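Flagellar assembly factor FliW (Geobacillus thermodenitrificans, PDB 5DMD) probably binds CsrA and keeps it from repressing translation of flagellin and other targets, and probably also binds flagellin during flagellum assembly. Local coordinates at residues E16-Q24 / E31-Q39; F102-Q110 / Y132-K142. The protein carries 1 engineered substitution. One frame throughout, in Å; residues are numbered along the deposited sequence.

Both contacts are antiparallel pairings of a short strand with a longer neighbour, and both belong to the same antiparallel sheet of FliW. Contact 1 (16-24 with 31-39) joins strand 20-21 to strand 34-39 early in the chain; contact 2 (102-110 with 132-142) adds strand 136-137 to strand 106-116 near the C-terminal end. They lie on opposite sides of the centre of the chain, with their centres 26 Å apart and their nearest atoms about 13 Å apart, so they do not touch. Strand 106-116 links them: it forms part of contact 2, and farther along it Ile113 and Ile115 pack on Phe22 and Leu37 of contact 1.

Contact 1: residues E16-Q24 / E31-Q39; sequences EKDIVRFEQ and EEKQFVLLQ. Engineered in segment 31-39: Gln39 (natural residue Pro).
An antiparallel pairing in the main sheet of FliW joins Val20 and Arg21 to Phe35 and Gln34. Val20 and Phe35 form the hydrogen-bonded pair: Val20 N gives a bond of 2.8 Å to Phe35 O, and Phe35 N returns one of 3.1 Å to Val20 O. Two residues on, Phe22 N reaches Lys33 O at 2.8 Å. Apolar residues suit the buried face. The edge of the Phe35 ring is turned toward the face of Phe22 in a T-shaped pair, with planes at 65° and centroids 5.2 Å apart, while Val20 CG2 touches Leu37 CD1. In the sheet, this face packs on Leu48 of strand 45-50 and Ile113 of strand 106-116. A long, flexible lysine suits the turn end: the Lys33 chain runs extended past Phe22 O and bends only at its last torsion (chi4 -61°), which brings NZ to Glu23 O at 3.0 Å; Leu30 O is its second acceptor. On the way, Lys33 CD lies 3.7 Å from NH2 of Arg21, whose side chain crosses it obliquely. At the other end, a water accepts from Leu37 N and donates to Asp18 O.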
loop_
_atom_site.group_PDB
_atom_site.type_symbol
_atom_site.label_atom_id
_atom_site.label_comp_id
_atom_site.label_asym_id
_atom_site.label_seq_id
_atom_site.Cartn_x
_atom_site.Cartn_y
_atom_site.Cartn_z
ATOM N N GLU A 16 0.907 13.802 -14.957
ATOM C CA GLU A 16 -0.238 14.111 -14.101
ATOM C C GLU A 16 -1.166 12.912 -13.956
ATOM O O GLU A 16 -1.712 12.665 -12.873
ATOM C CB GLU A 16 -1.019 15.290 -14.678
ATOM C CG GLU A 16 -1.028 16.533 -13.808
ATOM C CD GLU A 16 -1.527 17.757 -14.555
ATOM O OE1 GLU A 16 -2.759 17.961 -14.602
ATOM O OE2 GLU A 16 -0.691 18.513 -15.095
ATOM N N LYS A 17 -1.352 12.150 -15.032
ATOM C CA LYS A 17 -2.255 11.008 -14.997
ATOM C C LYS A 17 -1.692 9.823 -14.229
ATOM O O LYS A 17 -2.398 8.821 -14.068
ATOM C CB LYS A 17 -2.652 10.580 -16.411
ATOM C CG LYS A 17 -3.403 11.640 -17.188
ATOM C CD LYS A 17 -4.071 11.019 -18.394
ATOM C CE LYS A 17 -5.117 10.018 -17.929
ATOM N NZ LYS A 17 -6.408 10.684 -17.597
ATOM N N ASP A 18 -0.446 9.911 -13.759
ATOM C CA ASP A 18 0.141 8.862 -12.943
ATOM C C ASP A 18 -0.191 9.034 -11.469
ATOM O O ASP A 18 -0.058 8.075 -10.703
ATOM C CB ASP A 18 1.668 8.892 -13.060
ATOM C CG ASP A 18 2.164 8.568 -14.461
ATOM O OD1 ASP A 18 1.545 7.735 -15.153
ATOM O OD2 ASP A 18 3.205 9.135 -14.853
ATOM N N ILE A 19 -0.608 10.229 -11.059
ATOM C CA ILE A 19 -0.682 10.562 -9.637
ATOM C C ILE A 19 -1.966 10.012 -9.035
ATOM O O ILE A 19 -3.060 10.207 -9.582
ATOM C CB ILE A 19 -0.571 12.079 -9.425
ATOM C CG1 ILE A 19 0.794 12.557 -9.928
ATOM C CG2 ILE A 19 -0.803 12.460 -7.955
ATOM C CD1 ILE A 19 1.018 14.044 -9.804
ATOM N N VAL A 20 -1.837 9.320 -7.908
ATOM C CA VAL A 20 -2.976 8.923 -7.089
ATOM C C VAL A 20 -3.096 9.926 -5.955
ATOM O O VAL A 20 -2.143 10.130 -5.188
ATOM C CB VAL A 20 -2.811 7.502 -6.535
ATOM C CG1 VAL A 20 -4.040 7.112 -5.703
ATOM C CG2 VAL A 20 -2.596 6.507 -7.659
ATOM N N ARG A 21 -4.265 10.556 -5.848
ATOM C CA ARG A 21 -4.517 11.526 -4.792
ATOM C C ARG A 21 -5.061 10.819 -3.560
ATOM O O ARG A 21 -6.023 10.047 -3.647
ATOM C CB ARG A 21 -5.506 12.601 -5.239
ATOM C CG ARG A 21 -5.792 13.612 -4.137
ATOM C CD ARG A 21 -6.718 14.739 -4.572
ATOM N NE ARG A 21 -6.760 15.802 -3.573
ATOM C CZ ARG A 21 -5.761 16.639 -3.316
ATOM N NH1 ARG A 21 -4.644 16.625 -4.025
ATOM N NH2 ARG A 21 -5.891 17.518 -2.326
ATOM N N PHE A 22 -4.429 11.076 -2.418
ATOM C CA PHE A 22 -4.885 10.631 -1.103
ATOM C C PHE A 22 -5.413 11.884 -0.405
ATOM O O PHE A 22 -4.647 12.663 0.162
ATOM C CB PHE A 22 -3.699 10.025 -0.349
ATOM C CG PHE A 22 -3.354 8.614 -0.763
ATOM C CD1 PHE A 22 -2.819 8.339 -2.002
ATOM C CD2 PHE A 22 -3.540 7.573 0.134
ATOM C CE1 PHE A 22 -2.498 7.043 -2.353
ATOM C CE2 PHE A 22 -3.216 6.272 -0.207
ATOM C CZ PHE A 22 -2.695 6.007 -1.453
ATOM N N GLU A 23 -6.731 12.078 -0.439
ATOM C CA GLU A 23 -7.290 13.351 0.012
ATOM C C GLU A 23 -7.073 13.589 1.504
ATOM O O GLU A 23 -6.983 14.744 1.940
ATOM C CB GLU A 23 -8.767 13.436 -0.364
ATOM C CG GLU A 23 -8.983 13.529 -1.871
ATOM C CD GLU A 23 -10.443 13.459 -2.273
ATOM O OE1 GLU A 23 -11.288 13.144 -1.410
ATOM O OE2 GLU A 23 -10.742 13.704 -3.461
ATOM N N GLN A 24 -6.953 12.531 2.298
ATOM C CA GLN A 24 -6.653 12.665 3.717
ATOM C C GLN A 24 -5.188 12.428 4.025
ATOM O O GLN A 24 -4.838 12.244 5.199
ATOM C CB GLN A 24 -7.503 11.695 4.547
ATOM C CG GLN A 24 -8.989 11.979 4.521
ATOM C CD GLN A 24 -9.772 11.050 5.423
ATOM O OE1 GLN A 24 -9.468 9.862 5.528
ATOM N NE2 GLN A 24 -10.780 11.593 6.093
ATOM N N GLU A 31 -0.277 15.620 5.235
ATOM C CA GLU A 31 0.085 16.575 4.197
ATOM C C GLU A 31 0.533 15.887 2.921
ATOM O O GLU A 31 0.680 16.553 1.891
ATOM C CB GLU A 31 1.233 17.428 4.739
ATOM C CG GLU A 31 2.557 16.654 4.871
ATOM C CD GLU A 31 2.657 15.820 6.157
ATOM O OE1 GLU A 31 1.990 16.156 7.157
ATOM O OE2 GLU A 31 3.417 14.831 6.163
ATOM N N GLU A 32 0.752 14.574 2.969
ATOM C CA GLU A 32 1.224 13.808 1.820
ATOM C C GLU A 32 0.017 13.286 1.054
ATOM O O GLU A 32 -0.509 12.205 1.331
ATOM C CB GLU A 32 2.162 12.700 2.286
ATOM C CG GLU A 32 3.426 13.235 2.928
ATOM C CD GLU A 32 4.433 13.736 1.890
ATOM O OE1 GLU A 32 4.273 13.422 0.686
ATOM O OE2 GLU A 32 5.399 14.420 2.284
ATOM N N LYS A 33 -0.420 14.070 0.069
ATOM C CA LYS A 33 -1.652 13.805 -0.652
ATOM C C LYS A 33 -1.445 13.332 -2.084
ATOM O O LYS A 33 -2.432 13.071 -2.777
ATOM C CB LYS A 33 -2.563 15.037 -0.628
ATOM C CG LYS A 33 -2.968 15.456 0.793
ATOM C CD LYS A 33 -4.102 16.473 0.759
ATOM C CE LYS A 33 -4.324 17.114 2.123
ATOM N NZ LYS A 33 -4.690 16.127 3.178
ATOM N N GLN A 34 -0.200 13.208 -2.550
ATOM C CA GLN A 34 0.086 12.829 -3.927
ATOM C C GLN A 34 1.143 11.739 -3.934
ATOM O O GLN A 34 2.255 11.946 -3.426
ATOM C CB GLN A 34 0.578 14.031 -4.730
ATOM C CG GLN A 34 -0.505 15.039 -5.039
ATOM C CD GLN A 34 0.066 16.382 -5.431
ATOM O OE1 GLN A 34 -0.216 16.892 -6.512
ATOM N NE2 GLN A 34 0.878 16.959 -4.557
ATOM N N PHE A 35 0.800 10.591 -4.516
ATOM C CA PHE A 35 1.711 9.461 -4.618
ATOM C C PHE A 35 1.684 8.893 -6.027
ATOM O O PHE A 35 0.705 9.021 -6.768
ATOM C CB PHE A 35 1.304 8.337 -3.652
ATOM C CG PHE A 35 1.590 8.639 -2.220
ATOM C CD1 PHE A 35 0.674 9.334 -1.439
ATOM C CD2 PHE A 35 2.774 8.211 -1.638
ATOM C CE1 PHE A 35 0.956 9.610 -0.097
ATOM C CE2 PHE A 35 3.064 8.490 -0.312
ATOM C CZ PHE A 35 2.151 9.185 0.462
ATOM N N VAL A 36 2.774 8.247 -6.392
ATOM C CA VAL A 36 2.825 7.448 -7.607
ATOM C C VAL A 36 3.211 6.033 -7.205
ATOM O O VAL A 36 3.901 5.823 -6.201
ATOM C CB VAL A 36 3.799 8.033 -8.662
ATOM C CG1 VAL A 36 5.205 8.182 -8.094
ATOM C CG2 VAL A 36 3.814 7.205 -9.939
ATOM N N LEU A 37 2.726 5.056 -7.965
ATOM C CA LEU A 37 3.018 3.648 -7.728
ATOM C C LEU A 37 4.065 3.205 -8.736
ATOM O O LEU A 37 3.825 3.264 -9.944
ATOM C CB LEU A 37 1.757 2.796 -7.857
ATOM C CG LEU A 37 0.787 2.727 -6.672
ATOM C CD1 LEU A 37 0.282 4.099 -6.243
ATOM C CD2 LEU A 37 -0.384 1.822 -7.019
ATOM N N LEU A 38 5.217 2.756 -8.240
ATOM C CA LEU A 38 6.357 2.428 -9.086
ATOM C C LEU A 38 6.741 0.974 -8.883
ATOM O O LEU A 38 7.155 0.585 -7.788
ATOM C CB LEU A 38 7.549 3.333 -8.773
ATOM C CG LEU A 38 7.311 4.836 -8.774
ATOM C CD1 LEU A 38 8.526 5.567 -8.219
ATOM C CD2 LEU A 38 7.027 5.291 -10.217
ATOM N N GLN A 39 6.637 0.184 -9.946
ATOM C CA GLN A 39 7.010 -1.219 -9.860
ATOM C C GLN A 39 8.497 -1.359 -9.554
ATOM O O GLN A 39 9.340 -0.650 -10.118
ATOM C CB GLN A 39 6.660 -1.935 -11.164
ATOM C CG GLN A 39 5.160 -2.074 -11.389
ATOM C CD GLN A 39 4.815 -3.076 -12.473
ATOM O OE1 GLN A 39 5.022 -2.821 -13.661
ATOM N NE2 GLN A 39 4.286 -4.225 -12.068
HETATM O O HOH W 1 1.123 5.661 -10.262
#

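Contact 2: residues F102-Q110 / Y132-K142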
loop_
_atom_site.group_PDB
_atom_site.type_symbol
_atom_site.label_atom_id
_atom_site.label_comp_id
_atom_site.label_asym_id
_atom_site.label_seq_id
_atom_site.Cartn_x
_atom_site.Cartn_y
_atom_site.Cartn_z
ATOM N N PHE A 102 15.372 -11.389 4.045
ATOM C CA PHE A 102 14.049 -11.013 3.559
ATOM C C PHE A 102 12.963 -11.956 4.060
ATOM O O PHE A 102 11.801 -11.551 4.174
ATOM C CB PHE A 102 14.022 -10.983 2.033
ATOM C CG PHE A 102 12.697 -10.566 1.476
ATOM C CD1 PHE A 102 11.891 -11.477 0.811
ATOM C CD2 PHE A 102 12.250 -9.270 1.636
ATOM C CE1 PHE A 102 10.669 -11.092 0.312
ATOM C CE2 PHE A 102 11.028 -8.879 1.138
ATOM C CZ PHE A 102 10.237 -9.789 0.480
ATOM N N ASP A 103 13.314 -13.207 4.369
ATOM C CA ASP A 103 12.321 -14.203 4.743
ATOM C C ASP A 103 11.675 -13.913 6.090
ATOM O O ASP A 103 10.738 -14.621 6.468
ATOM C CB ASP A 103 12.976 -15.587 4.790
ATOM C CG ASP A 103 11.967 -16.707 4.770
ATOM O OD1 ASP A 103 11.297 -16.861 3.730
ATOM O OD2 ASP A 103 11.848 -17.434 5.786
ATOM N N ASP A 104 12.148 -12.913 6.831
ATOM C CA ASP A 104 11.520 -12.490 8.075
ATOM C C ASP A 104 10.593 -11.298 7.873
ATOM O O ASP A 104 10.101 -10.727 8.850
ATOM C CB ASP A 104 12.584 -12.165 9.125
ATOM C CG ASP A 104 13.291 -13.403 9.642
ATOM O OD1 ASP A 104 12.783 -14.525 9.415
ATOM O OD2 ASP A 104 14.366 -13.249 10.261
ATOM N N THR A 105 10.358 -10.905 6.622
ATOM C CA THR A 105 9.535 -9.736 6.336
ATOM C C THR A 105 8.086 -9.998 6.741
ATOM O O THR A 105 7.575 -11.117 6.619
ATOM C CB THR A 105 9.625 -9.419 4.846
ATOM O OG1 THR A 105 10.960 -8.983 4.549
ATOM C CG2 THR A 105 8.623 -8.347 4.414
ATOM N N THR A 106 7.427 -8.952 7.236
ATOM C CA THR A 106 6.026 -9.018 7.621
ATOM C C THR A 106 5.215 -7.993 6.842
ATOM O O THR A 106 5.757 -7.058 6.253
ATOM C CB THR A 106 5.841 -8.761 9.122
ATOM O OG1 THR A 106 6.346 -7.462 9.460
ATOM C CG2 THR A 106 6.573 -9.816 9.936
ATOM N N ALA A 107 3.900 -8.182 6.866
ATOM C CA ALA A 107 2.948 -7.245 6.288
ATOM C C ALA A 107 1.954 -6.781 7.348
ATOM O O ALA A 107 1.586 -7.537 8.250
ATOM C CB ALA A 107 2.167 -7.908 5.152
ATOM N N ASN A 108 1.511 -5.525 7.229
ATOM C CA ASN A 108 0.457 -4.985 8.090
ATOM C C ASN A 108 -0.883 -5.225 7.404
ATOM O O ASN A 108 -1.305 -4.447 6.545
ATOM C CB ASN A 108 0.689 -3.504 8.398
ATOM C CG ASN A 108 -0.318 -2.952 9.402
ATOM O OD1 ASN A 108 -1.419 -3.483 9.553
ATOM N ND2 ASN A 108 0.066 -1.899 10.117
ATOM N N LEU A 109 -1.558 -6.314 7.790
ATOM C CA LEU A 109 -2.866 -6.636 7.235
ATOM C C LEU A 109 -3.994 -5.816 7.857
ATOM O O LEU A 109 -5.102 -5.785 7.299
ATOM C CB LEU A 109 -3.139 -8.137 7.386
ATOM C CG LEU A 109 -2.101 -9.049 6.734
ATOM C CD1 LEU A 109 -2.562 -10.495 6.831
ATOM C CD2 LEU A 109 -1.844 -8.649 5.287
ATOM N N GLN A 110 -3.739 -5.128 8.974
ATOM C CA GLN A 110 -4.764 -4.289 9.584
ATOM C C GLN A 110 -5.009 -3.000 8.814
ATOM O O GLN A 110 -6.094 -2.423 8.936
ATOM C CB GLN A 110 -4.373 -3.934 11.024
ATOM C CG GLN A 110 -5.504 -3.310 11.834
ATOM C CD GLN A 110 -5.023 -2.642 13.116
ATOM O OE1 GLN A 110 -3.900 -2.861 13.565
ATOM N NE2 GLN A 110 -5.887 -1.831 13.717
ATOM N N TYR A 132 -7.067 -9.116 12.022
ATOM C CA TYR A 132 -5.788 -8.854 11.388
ATOM C C TYR A 132 -4.924 -7.952 12.258
ATOM O O TYR A 132 -5.421 -7.076 12.975
ATOM C CB TYR A 132 -6.012 -8.203 10.024
ATOM C CG TYR A 132 -6.722 -9.102 9.041
ATOM C CD1 TYR A 132 -6.207 -10.352 8.716
ATOM C CD2 TYR A 132 -7.912 -8.711 8.446
ATOM C CE1 TYR A 132 -6.855 -11.180 7.821
ATOM C CE2 TYR A 132 -8.570 -9.531 7.552
ATOM C CZ TYR A 132 -8.036 -10.765 7.241
ATOM O OH TYR A 132 -8.682 -11.587 6.348
ATOM N N LYS A 133 -3.618 -8.182 12.191
ATOM C CA LYS A 133 -2.636 -7.508 13.030
ATOM C C LYS A 133 -1.659 -6.705 12.176
ATOM O O LYS A 133 -1.697 -6.722 10.949
ATOM C CB LYS A 133 -1.902 -8.503 13.933
ATOM C CG LYS A 133 -2.773 -9.632 14.460
ATOM C CD LYS A 133 -3.707 -9.101 15.540
ATOM C CE LYS A 133 -4.256 -10.215 16.419
ATOM N NZ LYS A 133 -3.928 -9.970 17.854
ATOM N N THR A 134 -0.771 -5.984 12.857
ATOM C CA THR A 134 0.198 -5.130 12.187
ATOM C C THR A 134 1.398 -5.892 11.644
ATOM O O THR A 134 2.168 -5.328 10.860
ATOM C CB THR A 134 0.647 -4.020 13.145
ATOM O OG1 THR A 134 1.470 -4.582 14.172
ATOM C CG2 THR A 134 -0.561 -3.359 13.777
ATOM N N LYS A 135 1.585 -7.147 12.037
ATOM C CA LYS A 135 2.721 -7.934 11.573
ATOM C C LYS A 135 2.237 -9.352 11.312
ATOM O O LYS A 135 1.860 -10.066 12.248
ATOM C CB LYS A 135 3.856 -7.918 12.599
ATOM C CG LYS A 135 4.781 -6.716 12.454
ATOM C CD LYS A 135 5.082 -6.067 13.792
ATOM C CE LYS A 135 6.191 -6.794 14.528
ATOM N NZ LYS A 135 6.771 -5.959 15.618
ATOM N N HIS A 136 2.211 -9.736 10.040
ATOM C CA HIS A 136 1.988 -11.118 9.627
ATOM C C HIS A 136 3.171 -11.512 8.753
ATOM O O HIS A 136 3.430 -10.857 7.737
ATOM C CB HIS A 136 0.705 -11.242 8.801
ATOM C CG HIS A 136 -0.562 -11.042 9.579
ATOM N ND1 HIS A 136 -1.428 -12.072 9.873
ATOM C CD2 HIS A 136 -1.136 -9.919 10.074
ATOM C CE1 HIS A 136 -2.467 -11.600 10.539
ATOM N NE2 HIS A 136 -2.315 -10.295 10.673
ATOM N N ARG A 137 3.879 -12.580 9.136
ATOM C CA ARG A 137 4.966 -13.091 8.305
ATOM C C ARG A 137 4.478 -13.483 6.914
ATOM O O ARG A 137 3.455 -14.153 6.755
ATOM C CB ARG A 137 5.627 -14.316 8.947
ATOM C CG ARG A 137 6.570 -14.027 10.103
ATOM C CD ARG A 137 7.166 -15.326 10.686
ATOM N NE ARG A 137 7.891 -16.099 9.683
ATOM C CZ ARG A 137 9.179 -15.940 9.403
ATOM N NH1 ARG A 137 9.908 -15.013 10.008
ATOM N NH2 ARG A 137 9.744 -16.711 8.478
ATOM N N LEU A 138 5.263 -13.101 5.904
ATOM C CA LEU A 138 4.998 -13.539 4.537
ATOM C C LEU A 138 5.367 -14.999 4.328
ATOM O O LEU A 138 4.859 -15.632 3.400
ATOM C CB LEU A 138 5.798 -12.694 3.544
ATOM C CG LEU A 138 5.180 -11.379 3.071
ATOM C CD1 LEU A 138 4.973 -10.395 4.220
ATOM C CD2 LEU A 138 6.080 -10.770 2.001
ATOM N N PHE A 139 6.282 -15.531 5.133
ATOM C CA PHE A 139 6.811 -16.868 4.926
ATOM C C PHE A 139 6.667 -17.694 6.195
ATOM O O PHE A 139 6.683 -17.151 7.306
ATOM C CB PHE A 139 8.302 -16.806 4.547
ATOM C CG PHE A 139 8.571 -15.981 3.320
ATOM C CD1 PHE A 139 8.511 -16.550 2.057
ATOM C CD2 PHE A 139 8.893 -14.644 3.430
ATOM C CE1 PHE A 139 8.751 -15.789 0.926
ATOM C CE2 PHE A 139 9.135 -13.875 2.303
ATOM C CZ PHE A 139 9.066 -14.451 1.050
ATOM N N PRO A 140 6.524 -19.009 6.063
ATOM C CA PRO A 140 6.471 -19.852 7.260
ATOM C C PRO A 140 7.772 -19.762 8.047
ATOM O O PRO A 140 8.817 -19.356 7.541
ATOM C CB PRO A 140 6.248 -21.262 6.702
ATOM C CG PRO A 140 6.721 -21.197 5.293
ATOM C CD PRO A 140 6.467 -19.798 4.819
ATOM N N GLU A 141 7.686 -20.111 9.320
ATOM C CA GLU A 141 8.873 -20.112 10.159
ATOM C C GLU A 141 9.842 -21.195 9.692
ATOM O O GLU A 141 9.430 -22.303 9.339
ATOM C CB GLU A 141 8.452 -20.387 11.600
ATOM C CG GLU A 141 7.782 -19.203 12.286
ATOM C CD GLU A 141 8.764 -18.111 12.672
ATOM O OE1 GLU A 141 8.350 -17.160 13.369
ATOM O OE2 GLU A 141 9.951 -18.204 12.298
ATOM N N LYS A 142 11.137 -20.871 9.652
ATOM C CA LYS A 142 12.120 -21.905 9.356
ATOM C C LYS A 142 12.895 -22.383 10.568
ATOM O O LYS A 142 13.331 -23.531 10.581
ATOM C CB LYS A 142 13.145 -21.464 8.310
ATOM C CG LYS A 142 12.638 -21.344 6.896
ATOM C CD LYS A 142 13.835 -21.192 5.976
ATOM C CE LYS A 142 14.496 -19.851 6.162
ATOM N NZ LYS A 142 13.726 -18.796 5.496
HETATM O O HOH W 2 8.164 -13.883 6.842
HETATM O O HOH W 3 9.646 -12.634 11.389
HETATM O O HOH W 4 4.342 -5.619 9.144
#
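Arg137 sends CG anti to its carbonyl carbon (chi1 -77°) and bends at chi3 (58°), which brings the guanidinium beside Asp104. Its NH1 donates to Asp104 OD1 at 3.0 Å in a nearly straight hydrogen bond that is also a salt bridge; the oxygen lies in the guanidinium plane, but NH1 stands above the carboxylate plane. Asp103 OD2 adds a looser salt bridge to NH2 at 3.5 Å. Arginine suits this place because its several N-H groups serve different partners: NE donates to Phe139 O, NH2 to Pro140 O, and a water joins NH1 to Asp104 O. Were Arg137 cut back to an alanine, the Asp104 carboxylate would probably lose its charged mate, and the carbonyls of Phe139 and Pro140 these donors, leaving the tail after Phe139 less firmly held. Toward Tyr132, Leu109 lays CD1 over the centre of one face of the His136 imidazole, a CH-pi contact 3.5 Å from the centroid. A histidine fits because its face takes the leucine while NE2, in the ring plane, accepts from Lys133 N at 2.9 Å. Leu138 CD1 meets Ala107 CB at 3.9 Å, both residues buried against Leu96 of strand 90-97. Between these ends, Ala107 and His136 exchange two backbone bonds, and Leu138 N donates to Thr105 O at 3.1 Å. The whole is a short antiparallel beta pairing, Thr106 with Arg137 non-hydrogen-bonded and Ala107 with His136 hydrogen-bonded, by which strand 136-137 joins strand 106-116 of the main sheet.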